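PDB 4EFD: aminopeptidase from Trypanosoma brucei brucei, which probably acts as a metal-dependent M17 (leucyl aminopeptidase family) exopeptidase, removing amino acids from the N-terminal end of peptides. Local coordinates for residues V241-G246 / R269-L274; V285-K290 / V334-T339. One frame throughout, in Å; residues are numbered along the deposited sequence.

Overall arrangement
Both contacts lie in the mixed, eight-stranded sheet of the catalytic domain, their centres 12 Å apart on the same side of the chain's centre. They come in series along the chain: contact 1 pairs strand 240-245, the outermost strand at one end, with strand 269-275, and contact 2 then pairs strands 283-293 and 334-344. Strands 269-275 and 334-344 are neighbours, so the contacts join directly: Leu273 O lies 2.8 Å from Cys338 N, a probable hydrogen bond, and Thr272 OG1 probably bonds Thr339 OG1. Across these four strands the sheet passes from antiparallel pairing at its partly buried edge, in contact 1, to parallel pairing in its buried interior, in contact 2.

Contact 1: residues V241-G246 / R269-L274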
loop_
_atom_site.group_PDB
_atom_site.type_symbol
_atom_site.label_atom_id
_atom_site.label_comp_id
_atom_site.label_asym_id
_atom_site.label_seq_id
_atom_site.Cartn_x
_atom_site.Cartn_y
_atom_site.Cartn_z
ATOM N N VAL A 241 -24.113 25.033 33.951
ATOM C CA VAL A 241 -23.256 24.000 33.379
ATOM C C VAL A 241 -23.471 22.675 34.103
ATOM O O VAL A 241 -23.352 22.607 35.326
ATOM C CB VAL A 241 -21.762 24.380 33.483
ATOM C CG1 VAL A 241 -20.880 23.232 33.006
ATOM C CG2 VAL A 241 -21.476 25.631 32.678
ATOM N N ASP A 242 -23.796 21.632 33.340
ATOM C CA ASP A 242 -23.905 20.275 33.867
ATOM C C ASP A 242 -22.717 19.471 33.354
ATOM O O ASP A 242 -22.344 19.594 32.185
ATOM C CB ASP A 242 -25.222 19.630 33.423
ATOM C CG ASP A 242 -25.392 18.210 33.946
ATOM O OD1 ASP A 242 -25.005 17.941 35.104
ATOM O OD2 ASP A 242 -25.923 17.361 33.196
ATOM N N VAL A 243 -22.126 18.655 34.225
ATOM C CA VAL A 243 -20.940 17.871 33.876
ATOM C C VAL A 243 -21.053 16.427 34.365
ATOM O O VAL A 243 -20.915 16.152 35.561
ATOM C CB VAL A 243 -19.655 18.500 34.461
ATOM C CG1 VAL A 243 -18.443 17.624 34.160
ATOM C CG2 VAL A 243 -19.447 19.902 33.911
ATOM N N ILE A 244 -21.306 15.515 33.428
ATOM C CA ILE A 244 -21.278 14.079 33.694
ATOM C C ILE A 244 -19.936 13.558 33.199
ATOM O O ILE A 244 -19.611 13.723 32.022
ATOM C CB ILE A 244 -22.404 13.326 32.952
ATOM C CG1 ILE A 244 -23.748 14.043 33.115
ATOM C CG2 ILE A 244 -22.501 11.893 33.456
ATOM C CD1 ILE A 244 -24.901 13.337 32.428
ATOM N N CYS A 245 -19.149 12.941 34.078
ATOM C CA CYS A 245 -17.825 12.460 33.681
ATOM C C CYS A 245 -17.388 11.185 34.384
ATOM O O CYS A 245 -17.891 10.842 35.455
ATOM C CB CYS A 245 -16.771 13.547 33.906
ATOM S SG CYS A 245 -15.933 13.497 35.505
ATOM N N GLY A 246 -16.431 10.499 33.764
ATOM C CA GLY A 246 -15.840 9.294 34.328
ATOM C C GLY A 246 -16.827 8.148 34.389
ATOM O O GLY A 246 -17.563 7.904 33.434
ATOM N N ARG A 269 -15.928 13.457 29.406
ATOM C CA ARG A 269 -16.900 14.361 30.013
ATOM C C ARG A 269 -18.012 14.721 29.032
ATOM O O ARG A 269 -17.745 15.071 27.882
ATOM C CB ARG A 269 -16.198 15.641 30.482
ATOM C CG ARG A 269 -15.202 15.425 31.620
ATOM C CD ARG A 269 -14.034 16.394 31.581
ATOM N NE ARG A 269 -12.839 15.819 32.204
ATOM C CZ ARG A 269 -12.563 15.836 33.508
ATOM N NH1 ARG A 269 -11.441 15.273 33.944
ATOM N NH2 ARG A 269 -13.389 16.404 34.382
ATOM N N LEU A 270 -19.254 14.625 29.496
ATOM C CA LEU A 270 -20.402 15.147 28.766
ATOM C C LEU A 270 -20.781 16.477 29.417
ATOM O O LEU A 270 -21.372 16.504 30.499
ATOM C CB LEU A 270 -21.566 14.151 28.809
ATOM C CG LEU A 270 -22.595 14.260 27.683
ATOM C CD1 LEU A 270 -21.973 13.872 26.351
ATOM C CD2 LEU A 270 -23.805 13.387 27.979
ATOM N N VAL A 271 -20.411 17.576 28.763
ATOM C CA VAL A 271 -20.542 18.911 29.340
ATOM C C VAL A 271 -21.658 19.696 28.658
ATOM O O VAL A 271 -21.495 20.158 27.529
ATOM C CB VAL A 271 -19.220 19.702 29.215
ATOM C CG1 VAL A 271 -19.342 21.064 29.886
ATOM C CG2 VAL A 271 -18.067 18.907 29.811
ATOM N N THR A 272 -22.783 19.853 29.355
ATOM C CA THR A 272 -23.938 20.574 28.819
ATOM C C THR A 272 -24.055 21.975 29.425
ATOM O O THR A 272 -24.087 22.130 30.646
ATOM C CB THR A 272 -25.250 19.804 29.075
ATOM O OG1 THR A 272 -25.156 18.491 28.506
ATOM C CG2 THR A 272 -26.435 20.533 28.452
ATOM N N LEU A 273 -24.115 22.982 28.556
ATOM C CA LEU A 273 -24.331 24.369 28.960
ATOM C C LEU A 273 -25.751 24.774 28.568
ATOM O O LEU A 273 -26.194 24.468 27.462
ATOM C CB LEU A 273 -23.321 25.292 28.269
ATOM C CG LEU A 273 -21.869 24.810 28.194
ATOM C CD1 LEU A 273 -21.001 25.848 27.500
ATOM C CD2 LEU A 273 -21.321 24.490 29.575
ATOM N N LEU A 274 -26.455 25.460 29.468
ATOM C CA LEU A 274 -27.842 25.873 29.227
ATOM C C LEU A 274 -28.012 27.385 29.339
ATOM O O LEU A 274 -27.685 27.977 30.369
ATOM C CB LEU A 274 -28.785 25.175 30.210
ATOM C CG LEU A 274 -28.967 23.671 30.000
HETATM O O HOH W 1 -24.056 17.077 30.256
#
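Val241 sets CG1 anti to its backbone N (chi1 174°) and CG2 beside that nitrogen, while Leu273 keeps CG beside its own N (chi1 -43°); together these torsions lay Leu273 CD2 against the valine side chain. The two strands form the antiparallel margin of the mixed sheet in the M17 catalytic domain. They are joined through a helical connection rather than a tight hairpin. Leu273 CD2 packs on Val241 CG1 at 3.7 Å, the two side chains running side by side. Val271 CG1 continues this apolar row, 4.1 Å from Val241 CG1, and also lies alongside Val243. Branched valines suit an extended backbone, and here Val241 and Val271 face helix 223-237, which packs on this side of the sheet.

Asp242 and Thr272 form one hydrogen-bonded pair, Ile244 and Leu270 another. Asp242 N gives a nearly straight bond of 2.8 Å to Thr272 O (N-H...O 173°), and Leu270 N reaches Ile244 O at 2.7 Å. The side chains of these four residues project from the opposite face, where Ile244 and Leu270 pack on Leu249 and the ring-bearing Tyr254, which suits bulky apolar side chains. Beside them the polar pair Asp242 and Thr272 shares a water, whose link to the aspartate carboxylate is weak. That water donates to Leu270 O at 2.8 Å, so this carbonyl serves both it and Ile244 N.

At the far end, back on the valine face, the short Cys245 side chain lies alongside the aliphatic part of Arg269 in a non-hydrogen-bonded pair. Arg269 CG, nearer the backbone, passes beside Cys245 CB; the chain then bends at chi2, bringing its guanidinium obliquely near the sulfur, with Arg269 NH2 4.0 Å from Cys245 SG.

Contact 2: residues V285-K290 / V334-T339; sequences VSLVGK and VQLSCT
Strands 285-290 and 334-339 run parallel, their axes 17° apart in direction and 4.6 Å apart at closest approach. Val285 and Leu287 each use both N-H and carbonyl here: Val285 N bonds Gln335 O at 2.9 Å and Val285 O accepts from Ser337 N, then Leu287 repeats the pattern with Ser337 O and Thr339 N, and Gly289 N bonds Thr339 O. Ser286 and Val288 turn their backbone groups to strand 396-401 instead. With helix 315-330 in the intervening chain, the pair forms a beta-alpha-beta crossover, and that helix packs on the face carrying Leu287, Leu336 and Cys338. There Val285 CG2 meets Val334 CG1 at 3.8 Å, Leu336 CD1 comes within 3.9 Å of Val285 CB, and Phe519 of helix 512-520 packs against Val285, Leu287 and Leu336, so bulky apolar residues suit this side. On the other face Ser337 places OG between its backbone N and carbonyl carbon (chi1 76°), meeting Ser286 OG in a 2.7 Å hydrogen bond. Two short hydroxyl side chains suit this buried spot, where each gives the other a hydrogen-bond partner. Ser337 OG also bonds a water that reaches Thr339 OG1 and donates to Leu287 O at 2.7 Å.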
loop_
_atom_site.group_PDB
_atom_site.type_symbol
_atom_site.label_atom_id
_atom_site.label_comp_id
_atom_site.label_asym_id
_atom_site.label_seq_id
_atom_site.Cartn_x
_atom_site.Cartn_y
_atom_site.Cartn_z
ATOM N N VAL A 285 -33.206 25.684 20.490
ATOM C CA VAL A 285 -32.173 24.959 19.746
ATOM C C VAL A 285 -31.184 24.253 20.670
ATOM O O VAL A 285 -30.736 24.828 21.661
ATOM C CB VAL A 285 -31.385 25.909 18.825
ATOM C CG1 VAL A 285 -30.361 25.133 18.005
ATOM C CG2 VAL A 285 -32.334 26.677 17.914
ATOM N N SER A 286 -30.846 23.008 20.332
ATOM C CA SER A 286 -29.829 22.242 21.054
ATOM C C SER A 286 -28.607 22.027 20.168
ATOM O O SER A 286 -28.731 21.560 19.038
ATOM C CB SER A 286 -30.387 20.889 21.501
ATOM O OG SER A 286 -31.165 21.019 22.677
ATOM N N LEU A 287 -27.432 22.368 20.689
ATOM C CA LEU A 287 -26.179 22.213 19.952
ATOM C C LEU A 287 -25.355 21.063 20.528
ATOM O O LEU A 287 -25.223 20.939 21.745
ATOM C CB LEU A 287 -25.367 23.508 20.004
ATOM C CG LEU A 287 -26.052 24.784 19.510
ATOM C CD1 LEU A 287 -25.171 25.991 19.788
ATOM C CD2 LEU A 287 -26.372 24.690 18.031
ATOM N N VAL A 288 -24.814 20.221 19.648
ATOM C CA VAL A 288 -23.946 19.110 20.049
ATOM C C VAL A 288 -22.625 19.195 19.286
ATOM O O VAL A 288 -22.616 19.471 18.087
ATOM C CB VAL A 288 -24.610 17.744 19.783
ATOM C CG1 VAL A 288 -23.755 16.615 20.336
ATOM C CG2 VAL A 288 -25.999 17.701 20.397
ATOM N N GLY A 289 -21.514 18.958 19.979
ATOM C CA GLY A 289 -20.184 19.149 19.397
ATOM C C GLY A 289 -19.203 18.035 19.711
ATOM O O GLY A 289 -19.088 17.604 20.859
ATOM N N LYS A 290 -18.488 17.581 18.681
ATOM C CA LYS A 290 -17.480 16.534 18.822
ATOM C C LYS A 290 -16.155 17.152 19.263
ATOM O O LYS A 290 -15.599 18.002 18.567
ATOM C CB LYS A 290 -17.297 15.786 17.495
ATOM C CG LYS A 290 -16.200 14.721 17.494
ATOM C CD LYS A 290 -15.866 14.269 16.078
ATOM C CE LYS A 290 -14.603 13.416 16.040
ATOM N NZ LYS A 290 -14.184 13.087 14.648
ATOM N N VAL A 334 -33.011 33.116 21.714
ATOM C CA VAL A 334 -33.078 31.679 21.467
ATOM C C VAL A 334 -32.734 30.928 22.748
ATOM O O VAL A 334 -31.688 31.176 23.348
ATOM C CB VAL A 334 -32.082 31.250 20.368
ATOM C CG1 VAL A 334 -32.256 29.773 20.037
ATOM C CG2 VAL A 334 -32.259 32.102 19.121
ATOM N N GLN A 335 -33.616 30.026 23.172
ATOM C CA GLN A 335 -33.316 29.133 24.286
ATOM C C GLN A 335 -32.328 28.091 23.779
ATOM O O GLN A 335 -32.646 27.307 22.883
ATOM C CB GLN A 335 -34.578 28.465 24.827
ATOM C CG GLN A 335 -34.351 27.704 26.131
ATOM C CD GLN A 335 -35.620 27.088 26.700
ATOM O OE1 GLN A 335 -35.570 26.331 27.671
ATOM N NE2 GLN A 335 -36.763 27.410 26.100
ATOM N N LEU A 336 -31.132 28.093 24.357
ATOM C CA LEU A 336 -29.997 27.377 23.792
ATOM C C LEU A 336 -29.412 26.382 24.785
ATOM O O LEU A 336 -29.238 26.699 25.962
ATOM C CB LEU A 336 -28.923 28.388 23.381
ATOM C CG LEU A 336 -28.105 28.076 22.132
ATOM C CD1 LEU A 336 -28.987 28.107 20.894
ATOM C CD2 LEU A 336 -26.968 29.073 21.999
ATOM N N SER A 337 -29.131 25.174 24.306
ATOM C CA SER A 337 -28.317 24.216 25.044
ATOM C C SER A 337 -27.082 23.905 24.206
ATOM O O SER A 337 -27.101 24.056 22.983
ATOM C CB SER A 337 -29.101 22.940 25.362
ATOM O OG SER A 337 -29.228 22.106 24.228
ATOM N N CYS A 338 -26.008 23.488 24.868
ATOM C CA CYS A 338 -24.748 23.205 24.187
ATOM C C CYS A 338 -23.998 22.075 24.884
ATOM O O CYS A 338 -23.349 22.289 25.909
ATOM C CB CYS A 338 -23.886 24.464 24.134
ATOM S SG CYS A 338 -22.288 24.226 23.341
ATOM N N THR A 339 -24.100 20.872 24.320
ATOM C CA THR A 339 -23.453 19.686 24.875
ATOM C C THR A 339 -22.116 19.425 24.183
ATOM O O THR A 339 -22.073 19.170 22.978
ATOM C CB THR A 339 -24.351 18.443 24.730
ATOM O OG1 THR A 339 -25.607 18.680 25.382
ATOM C CG2 THR A 339 -23.688 17.221 25.346
HETATM O O HOH W 2 -27.221 20.466 23.474
#